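Local atomic coordinates of hypothetical protein Atu1540 (Agrobacterium tumefaciens str. C58, PDB entry 2HWJ), a protein that is of unknown function but belongs to a family of putative ParB-like nucleases. Residues Arg18-Ala23 and Asp67-Val72; Ala162-Arg167 and Arg195-Trp200. All blocks are in the same frame, centred on the assembly; numbering follows the deposited sequence.

How the interactions relate
Interactions 1 and 2 follow one another along the chain: both segments of interaction 1 (18-23 and 67-72) precede those of interaction 2 (162-167 and 195-200). Their centres lie about 21 Å apart and their nearest atoms about 7 Å, so they do not touch. Interaction 1 is central, about 5 Å from the centre of the chain, where a loop meets the helix 69-77; interaction 2 lies about 16 Å out, in the helical C-terminal part. Asp-134 bridges the two regions, touched by Ala-23 of the first and salt-bridged by Arg-166 of the second. Interaction 1 has the second subunit beside it, through Tyr-5, and interaction 2 the third, through His-93, Ser-101 and neighbouring residues.

Interaction 1. Residues Arg18-Ala23 and Asp67-Val72; sequences RPTQIA and DHHHLV
Gln-21 stacks its side-chain amide on the ring of His-69 in a buried contact between the loop joining strands 9-13 and 23-24 and the first turn of helix 69-77. The planes of amide and ring are only 10° apart. CG of Gln-21 sits over the centre of the His-69 ring, 3.8 Å from the centroid, as a CH-pi contact, while OE1 of Gln-21 lies 3.6 Å from CD2 of His-69. This follows from chi1 of 67°, which tucks CG of Gln-21 between its backbone N and carbonyl carbon. Pro-19 lies at the ring edge, its CA 3.5 Å from CE1 of His-69, its compact, rigid ring packing against the rim. The Thr-20 and His-69 side chains cross at about a right angle, with Thr-20 N at the ring edge; Thr-20 OG1 bonds to Leu-65 O and Leu-108 O, and Leu-65 O also takes a weak bond from His-69 NE2. Glutamine suits its place twice over: an apolar stem and flat amide cover the ring, while Gln-21 NE2, bonded to Ala-23 O (2.9 Å) and more loosely to a water shared with His-70 NE2, probably limits the amide's rotation.

Interaction 2. Residues Ala162-Arg167 and Arg195-Trp200; sequences ADFLRR and RHLPGW
Phe-164 carries its ring trans to the backbone N (chi1 174°), reaching from helix 157-166 toward the loop 195-200, where Leu-197, with CG beside its own N (chi1 -70°), sends a methyl to meet it. CD1 of Leu-197 lies over one face of the Phe-164 ring, offset toward the rim, 3.8 Å from the ring centroid in a CH-pi contact. The branched leucine offers a slim methyl to a broad aromatic face, a match that buries both. His-196 forms an oblique pair with Phe-164: the centroids are 5.8 Å apart, the planes make 60°, and CD1 of Phe-164 lies near the imidazole plane at its edge, 3.9 Å from NE2 of His-196. No hydrogen bond joins the two segments. His-93 of the third subunit meets the His-196 ring too, so the histidine lies between the two chains. At the end of the helix, Asp-163 OD1 forms a salt bridge with NH1 of Arg-167, just past it (2.7 Å; the hydrogen-bond angle is poor). The arrangement is a C-terminal loop packed through an aromatic-aliphatic contact onto a helix of the helical C-terminal part, at a subunit interface.

Interaction 1. Residues Arg18-Ala23 and Asp67-Val72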
loop_
_atom_site.group_PDB
_atom_site.type_symbol
_atom_site.label_atom_id
_atom_site.label_comp_id
_atom_site.label_asym_id
_atom_site.label_seq_id
_atom_site.Cartn_x
_atom_site.Cartn_y
_atom_site.Cartn_z
ATOM N N ARG A 18 17.317 -19.710 2.651
ATOM C CA ARG A 18 18.192 -18.794 2.049
ATOM C C ARG A 18 17.805 -17.377 2.475
ATOM O O ARG A 18 16.740 -16.937 2.183
ATOM C CB ARG A 18 18.131 -19.015 0.549
ATOM C CG ARG A 18 18.833 -20.276 0.186
ATOM C CD ARG A 18 20.160 -20.018 -0.451
ATOM N NE ARG A 18 20.343 -21.036 -1.489
ATOM C CZ ARG A 18 21.253 -22.018 -1.478
ATOM N NH1 ARG A 18 22.195 -22.091 -0.528
ATOM N NH2 ARG A 18 21.263 -22.914 -2.471
ATOM N N PRO A 19 18.689 -16.667 3.163
ATOM C CA PRO A 19 18.500 -15.293 3.607
ATOM C C PRO A 19 18.102 -14.332 2.477
ATOM O O PRO A 19 18.372 -14.654 1.325
ATOM C CB PRO A 19 19.907 -14.872 4.077
ATOM C CG PRO A 19 20.577 -16.094 4.417
ATOM C CD PRO A 19 19.979 -17.226 3.592
ATOM N N THR A 20 17.549 -13.134 2.790
ATOM C CA THR A 20 17.405 -12.191 1.727
ATOM C C THR A 20 17.948 -10.848 2.106
ATOM O O THR A 20 17.632 -9.819 1.497
ATOM C CB THR A 20 15.891 -12.157 1.148
ATOM O OG1 THR A 20 14.983 -11.728 2.147
ATOM C CG2 THR A 20 15.409 -13.531 0.568
ATOM N N GLN A 21 18.812 -10.824 3.104
ATOM C CA GLN A 21 19.523 -9.591 3.564
ATOM C C GLN A 21 20.873 -9.982 4.138
ATOM O O GLN A 21 21.120 -11.143 4.507
ATOM C CB GLN A 21 18.685 -8.801 4.586
ATOM C CG GLN A 21 18.466 -9.470 5.936
ATOM C CD GLN A 21 17.408 -8.784 6.741
ATOM O OE1 GLN A 21 16.308 -8.675 6.268
ATOM N NE2 GLN A 21 17.706 -8.361 7.989
ATOM N N ILE A 22 21.771 -9.021 4.220
ATOM C CA ILE A 22 23.149 -9.262 4.568
ATOM C C ILE A 22 23.348 -9.131 6.053
ATOM O O ILE A 22 24.181 -9.827 6.616
ATOM C CB ILE A 22 24.014 -8.301 3.784
ATOM C CG1 ILE A 22 23.915 -8.689 2.322
ATOM C CG2 ILE A 22 25.449 -8.453 4.156
ATOM C CD1 ILE A 22 24.437 -7.747 1.426
ATOM N N ALA A 23 22.536 -8.295 6.720
ATOM C CA ALA A 23 22.832 -7.935 8.126
ATOM C C ALA A 23 21.637 -7.956 9.033
ATOM O O ALA A 23 20.533 -7.902 8.552
ATOM C CB ALA A 23 23.608 -6.619 8.238
ATOM N N ASP A 67 11.028 -12.533 6.023
ATOM C CA ASP A 67 10.992 -11.631 7.129
ATOM C C ASP A 67 11.583 -12.336 8.301
ATOM O O ASP A 67 11.803 -13.560 8.223
ATOM C CB ASP A 67 9.524 -11.313 7.446
ATOM C CG ASP A 67 9.372 -9.943 8.007
ATOM O OD1 ASP A 67 10.430 -9.253 8.119
ATOM O OD2 ASP A 67 8.221 -9.563 8.331
ATOM N N HIS A 68 11.752 -11.638 9.413
ATOM C CA HIS A 68 12.115 -12.358 10.624
ATOM C C HIS A 68 13.490 -12.972 10.599
ATOM O O HIS A 68 13.705 -14.022 11.180
ATOM C CB HIS A 68 11.086 -13.414 11.007
ATOM C CG HIS A 68 9.697 -12.878 11.014
ATOM N ND1 HIS A 68 9.221 -12.064 12.021
ATOM C CD2 HIS A 68 8.691 -12.988 10.110
ATOM C CE1 HIS A 68 7.982 -11.706 11.743
ATOM N NE2 HIS A 68 7.646 -12.245 10.589
ATOM N N HIS A 69 14.432 -12.354 9.929
ATOM C CA HIS A 69 15.851 -12.825 10.116
ATOM C C HIS A 69 16.370 -12.854 11.586
ATOM O O HIS A 69 17.115 -13.745 11.962
ATOM C CB HIS A 69 16.788 -12.079 9.193
ATOM C CG HIS A 69 16.487 -12.317 7.741
ATOM N ND1 HIS A 69 17.378 -12.917 6.873
ATOM C CD2 HIS A 69 15.380 -12.052 7.006
ATOM C CE1 HIS A 69 16.839 -12.999 5.667
ATOM N NE2 HIS A 69 15.624 -12.491 5.725
ATOM N N HIS A 70 15.972 -11.893 12.405
ATOM C CA HIS A 70 16.540 -11.809 13.717
ATOM C C HIS A 70 16.119 -13.080 14.407
ATOM O O HIS A 70 16.907 -13.824 14.939
ATOM C CB HIS A 70 16.009 -10.546 14.401
ATOM C CG HIS A 70 16.542 -9.277 13.798
ATOM N ND1 HIS A 70 17.740 -8.704 14.193
ATOM C CD2 HIS A 70 16.099 -8.522 12.767
ATOM C CE1 HIS A 70 17.990 -7.634 13.460
ATOM N NE2 HIS A 70 17.018 -7.506 12.580
ATOM N N LEU A 71 14.861 -13.416 14.249
ATOM C CA LEU A 71 14.261 -14.503 14.976
ATOM C C LEU A 71 14.855 -15.747 14.460
ATOM O O LEU A 71 15.250 -16.616 15.256
ATOM C CB LEU A 71 12.773 -14.517 14.743
ATOM C CG LEU A 71 12.229 -15.771 15.404
ATOM C CD1 LEU A 71 12.463 -15.696 16.902
ATOM C CD2 LEU A 71 10.776 -16.063 15.074
ATOM N N VAL A 72 14.983 -15.854 13.147
ATOM C CA VAL A 72 15.573 -17.096 12.650
ATOM C C VAL A 72 17.049 -17.320 13.056
ATOM O O VAL A 72 17.430 -18.460 13.452
ATOM C CB VAL A 72 15.323 -17.339 11.139
ATOM C CG1 VAL A 72 16.018 -18.567 10.685
ATOM C CG2 VAL A 72 13.810 -17.494 10.845
HETATM O O HOH W 1 15.492 -6.768 9.789
#

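Interaction 2. Residues Ala162-Arg167 and Arg195-Trp200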
loop_
_atom_site.group_PDB
_atom_site.type_symbol
_atom_site.label_atom_id
_atom_site.label_comp_id
_atom_site.label_asym_id
_atom_site.label_seq_id
_atom_site.Cartn_x
_atom_site.Cartn_y
_atom_site.Cartn_z
ATOM N N ALA A 162 18.151 3.155 10.974
ATOM C CA ALA A 162 19.535 2.812 11.197
ATOM C C ALA A 162 20.473 3.633 10.295
ATOM O O ALA A 162 21.490 4.097 10.736
ATOM C CB ALA A 162 19.761 1.320 11.015
ATOM N N ASP A 163 20.124 3.839 9.036
ATOM C CA ASP A 163 20.978 4.655 8.239
ATOM C C ASP A 163 21.022 6.132 8.775
ATOM O O ASP A 163 22.074 6.747 8.892
ATOM C CB ASP A 163 20.613 4.507 6.759
ATOM C CG ASP A 163 21.142 5.691 5.909
ATOM O OD1 ASP A 163 22.384 5.982 5.985
ATOM O OD2 ASP A 163 20.351 6.364 5.176
ATOM N N PHE A 164 19.891 6.689 9.166
ATOM C CA PHE A 164 19.874 8.022 9.753
ATOM C C PHE A 164 20.842 8.066 10.956
ATOM O O PHE A 164 21.746 8.882 10.990
ATOM C CB PHE A 164 18.431 8.322 10.139
ATOM C CG PHE A 164 18.221 9.610 10.904
ATOM C CD1 PHE A 164 18.214 10.824 10.260
ATOM C CD2 PHE A 164 17.929 9.591 12.263
ATOM C CE1 PHE A 164 17.971 11.984 10.946
ATOM C CE2 PHE A 164 17.693 10.780 12.947
ATOM C CZ PHE A 164 17.724 11.951 12.281
ATOM N N LEU A 165 20.708 7.136 11.905
ATOM C CA LEU A 165 21.494 7.216 13.082
ATOM C C LEU A 165 22.957 7.021 12.710
ATOM O O LEU A 165 23.860 7.557 13.437
ATOM C CB LEU A 165 21.065 6.218 14.125
ATOM C CG LEU A 165 19.583 6.280 14.506
ATOM C CD1 LEU A 165 19.126 4.945 14.978
ATOM C CD2 LEU A 165 19.223 7.406 15.515
ATOM N N ARG A 166 23.251 6.318 11.603
ATOM C CA ARG A 166 24.618 5.831 11.538
ATOM C C ARG A 166 25.420 6.939 11.064
ATOM O O ARG A 166 26.654 6.934 11.290
ATOM C CB ARG A 166 24.851 4.589 10.710
ATOM C CG ARG A 166 25.685 4.718 9.454
ATOM C CD ARG A 166 25.160 3.663 8.396
ATOM N NE ARG A 166 25.411 2.328 8.947
ATOM C CZ ARG A 166 24.508 1.392 9.172
ATOM N NH1 ARG A 166 23.272 1.551 8.827
ATOM N NH2 ARG A 166 24.894 0.265 9.724
ATOM N N ARG A 167 24.737 7.924 10.473
ATOM C CA ARG A 167 25.466 9.092 9.969
ATOM C C ARG A 167 25.629 10.180 11.034
ATOM O O ARG A 167 26.195 11.196 10.786
ATOM C CB ARG A 167 24.788 9.637 8.726
ATOM C CG ARG A 167 24.186 8.568 7.863
ATOM C CD ARG A 167 23.391 9.133 6.706
ATOM N NE ARG A 167 24.283 9.297 5.588
ATOM C CZ ARG A 167 24.183 8.669 4.421
ATOM N NH1 ARG A 167 23.208 7.812 4.189
ATOM N NH2 ARG A 167 25.086 8.916 3.472
ATOM N N ARG A 195 12.347 14.343 10.459
ATOM C CA ARG A 195 10.958 14.441 9.967
ATOM C C ARG A 195 10.615 13.645 8.714
ATOM O O ARG A 195 9.483 13.308 8.519
ATOM C CB ARG A 195 10.478 15.891 9.826
ATOM C CG ARG A 195 11.027 16.634 8.584
ATOM C CD ARG A 195 10.860 18.186 8.645
ATOM N NE ARG A 195 11.992 18.840 7.955
ATOM C CZ ARG A 195 12.952 19.585 8.530
ATOM N NH1 ARG A 195 12.955 19.851 9.827
ATOM N NH2 ARG A 195 13.919 20.102 7.794
ATOM N N HIS A 196 11.600 13.339 7.894
ATOM C CA HIS A 196 11.437 12.718 6.576
ATOM C C HIS A 196 11.409 11.229 6.688
ATOM O O HIS A 196 11.278 10.574 5.682
ATOM C CB HIS A 196 12.643 13.012 5.728
ATOM C CG HIS A 196 13.901 12.639 6.422
ATOM N ND1 HIS A 196 14.640 11.528 6.077
ATOM C CD2 HIS A 196 14.471 13.134 7.551
ATOM C CE1 HIS A 196 15.655 11.398 6.917
ATOM N NE2 HIS A 196 15.566 12.348 7.829
ATOM N N LEU A 197 11.577 10.681 7.889
ATOM C CA LEU A 197 11.622 9.238 8.093
ATOM C C LEU A 197 10.268 8.639 8.340
ATOM O O LEU A 197 9.403 9.299 8.901
ATOM C CB LEU A 197 12.485 8.901 9.273
ATOM C CG LEU A 197 13.987 9.146 9.025
ATOM C CD1 LEU A 197 14.735 9.178 10.360
ATOM C CD2 LEU A 197 14.621 8.117 8.069
ATOM N N PRO A 198 10.060 7.359 7.978
ATOM C CA PRO A 198 8.720 6.795 8.163
ATOM C C PRO A 198 8.464 6.551 9.631
ATOM O O PRO A 198 9.316 6.021 10.329
ATOM C CB PRO A 198 8.842 5.442 7.477
ATOM C CG PRO A 198 10.325 5.067 7.627
ATOM C CD PRO A 198 11.039 6.358 7.483
ATOM N N GLY A 199 7.301 6.893 10.123
ATOM C CA GLY A 199 6.999 6.624 11.528
ATOM C C GLY A 199 7.404 7.800 12.366
ATOM O O GLY A 199 7.319 7.712 13.588
ATOM N N TRP A 200 7.861 8.896 11.736
ATOM C CA TRP A 200 8.290 10.026 12.514
ATOM C C TRP A 200 7.137 10.686 13.249
ATOM O O TRP A 200 6.026 10.871 12.746
ATOM C CB TRP A 200 9.030 11.061 11.703
ATOM C CG TRP A 200 9.452 12.311 12.508
ATOM C CD1 TRP A 200 10.650 12.509 13.173
ATOM C CD2 TRP A 200 8.708 13.531 12.671
ATOM N NE1 TRP A 200 10.684 13.775 13.730
ATOM C CE2 TRP A 200 9.508 14.422 13.435
ATOM C CE3 TRP A 200 7.460 13.966 12.245
ATOM C CZ2 TRP A 200 9.070 15.723 13.789
ATOM C CZ3 TRP A 200 7.006 15.297 12.636
ATOM C CH2 TRP A 200 7.822 16.131 13.385
#